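Local coordinates for sensor protein kinase HptS (Staphylococcus aureus, PDB 6LKI) that is a two-component sensor histidine kinase, represented here by its probable extracellular sensing region, which presumably relays a signal by phosphorylating a partner response regulator, at residues 155-159 against 160-164. Numbering follows the deposited sequence.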
loop_
_atom_site.group_PDB
_atom_site.type_symbol
_atom_site.label_atom_id
_atom_site.label_comp_id
_atom_site.label_asym_id
_atom_site.label_seq_id
_atom_site.Cartn_x
_atom_site.Cartn_y
_atom_site.Cartn_z
ATOM N N SER B 155 -3.387 24.445 24.738
ATOM C CA SER B 155 -2.629 23.431 24.022
ATOM C C SER B 155 -1.325 23.122 24.743
ATOM O O SER B 155 -0.761 23.970 25.439
ATOM C CB SER B 155 -2.323 23.879 22.585
ATOM O OG SER B 155 -1.472 25.011 22.576
ATOM N N VAL B 156 -0.855 21.884 24.571
ATOM C CA VAL B 156 0.458 21.460 25.038
ATOM C C VAL B 156 1.114 20.649 23.929
ATOM O O VAL B 156 0.458 20.178 22.999
ATOM C CB VAL B 156 0.402 20.620 26.334
ATOM C CG1 VAL B 156 -0.065 21.465 27.511
ATOM C CG2 VAL B 156 -0.474 19.393 26.139
ATOM N N LYS B 157 2.428 20.484 24.042
ATOM C CA LYS B 157 3.197 19.731 23.061
ATOM C C LYS B 157 3.294 18.274 23.497
ATOM O O LYS B 157 3.683 17.984 24.633
ATOM C CB LYS B 157 4.594 20.332 22.894
ATOM C CG LYS B 157 5.350 19.845 21.668
ATOM C CD LYS B 157 6.614 19.098 22.069
ATOM C CE LYS B 157 7.263 18.413 20.876
ATOM N NZ LYS B 157 7.907 17.126 21.267
ATOM N N LEU B 158 2.929 17.364 22.599
ATOM C CA LEU B 158 3.025 15.945 22.906
ATOM C C LEU B 158 4.482 15.496 22.889
ATOM O O LEU B 158 5.311 16.011 22.134
ATOM C CB LEU B 158 2.195 15.126 21.918
ATOM C CG LEU B 158 0.678 15.289 22.065
ATOM C CD1 LEU B 158 -0.073 14.310 21.173
ATOM C CD2 LEU B 158 0.251 15.131 23.519
ATOM N N ASN B 159 4.788 14.512 23.736
ATOM C CA ASN B 159 6.181 14.200 24.040
ATOM C C ASN B 159 6.860 13.412 22.927
ATOM O O ASN B 159 8.065 13.576 22.705
ATOM C CB ASN B 159 6.257 13.424 25.355
ATOM C CG ASN B 159 7.681 13.110 25.764
ATOM O OD1 ASN B 159 8.189 12.018 25.505
ATOM N ND2 ASN B 159 8.333 14.066 26.414
ATOM N N HIS B 160 6.118 12.562 22.218
ATOM C CA HIS B 160 6.727 11.589 21.322
ATOM C C HIS B 160 6.934 12.105 19.904
ATOM O O HIS B 160 7.713 11.506 19.153
ATOM C CB HIS B 160 5.870 10.324 21.269
ATOM C CG HIS B 160 4.556 10.520 20.584
ATOM N ND1 HIS B 160 3.509 11.200 21.167
ATOM C CD2 HIS B 160 4.120 10.133 19.362
ATOM C CE1 HIS B 160 2.483 11.223 20.334
ATOM N NE2 HIS B 160 2.828 10.581 19.233
ATOM N N ALA B 161 6.257 13.180 19.512
ATOM C CA ALA B 161 6.402 13.715 18.166
ATOM C C ALA B 161 6.053 15.196 18.188
ATOM O O ALA B 161 5.601 15.734 19.201
ATOM C CB ALA B 161 5.530 12.953 17.164
ATOM N N ASP B 162 6.269 15.850 17.047
ATOM C CA ASP B 162 5.995 17.279 16.903
ATOM C C ASP B 162 4.491 17.526 16.750
ATOM O O ASP B 162 4.013 18.090 15.766
ATOM C CB ASP B 162 6.775 17.849 15.725
ATOM C CG ASP B 162 8.276 17.745 15.914
ATOM O OD1 ASP B 162 8.783 18.258 16.933
ATOM O OD2 ASP B 162 8.951 17.154 15.043
ATOM N N HIS B 163 3.742 17.090 17.761
ATOM C CA HIS B 163 2.292 17.204 17.773
ATOM C C HIS B 163 1.842 18.019 18.977
ATOM O O HIS B 163 2.533 18.080 19.999
ATOM C CB HIS B 163 1.625 15.821 17.804
ATOM C CG HIS B 163 1.949 14.966 16.619
ATOM N ND1 HIS B 163 1.753 13.602 16.609
ATOM C CD2 HIS B 163 2.458 15.282 15.405
ATOM C CE1 HIS B 163 2.126 13.114 15.439
ATOM N NE2 HIS B 163 2.559 14.113 14.691
ATOM N N ARG B 164 0.674 18.642 18.847
ATOM C CA ARG B 164 0.088 19.452 19.905
ATOM C C ARG B 164 -1.317 18.952 20.207
ATOM O O ARG B 164 -2.119 18.747 19.289
ATOM C CB ARG B 164 0.042 20.930 19.513
ATOM C CG ARG B 164 1.400 21.608 19.467
ATOM C CD ARG B 164 1.330 22.917 18.700
ATOM N NE ARG B 164 1.123 22.700 17.272
ATOM C CZ ARG B 164 0.357 23.466 16.503
ATOM N NH1 ARG B 164 -0.280 24.505 17.027
ATOM N NH2 ARG B 164 0.226 23.195 15.212
#
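A beta hairpin turns here, between strand 152-157 and strand 163-169, and Lys157 faces Arg164 across it as an antiparallel non-hydrogen-bonded pair. Next to this pair, Leu158 N donates to His163 O at 2.7 Å. Both alpha carbons of the pair also point a C-H at the facing strand: Arg164 CA lies 3.2 Å from Val156 O, and Lys157 CA approaches His163 O.

The lysine side chain runs along the loop. Its CG is anti to the backbone N (chi1 -166°), and bends at chi2 and chi4 bring NZ to two carbonyls. NZ bonds Leu158 O at 3.0 Å, in the carbonyl plane, and makes a weak 3.4 Å bond to Ala161 O. These two oxygens are only 3.0 Å apart, so the shared ammonium probably eases their repulsion. An inverse gamma turn centred on Asp162 leads into the second strand, with a weak bond from His163 N to Ala161 O. Asp162 OD1 is 4.6 Å from Lys157 NZ, too far for a salt bridge.

Leu158 CD1 packs on His163 CB and on His160 CE1, both at 4.1 Å. Ala161 CB covers one face of the His163 ring. Leu158 also rests on Ile123 of strand 120-125. His163 ND1 bonds Tyr84 OH, and Arg164 forms a salt bridge with Asp128. Asn159 and His160 touch helix 2-31, so the loop lies against the long N-terminal helix while strand 163-169 pairs with strand 120-125.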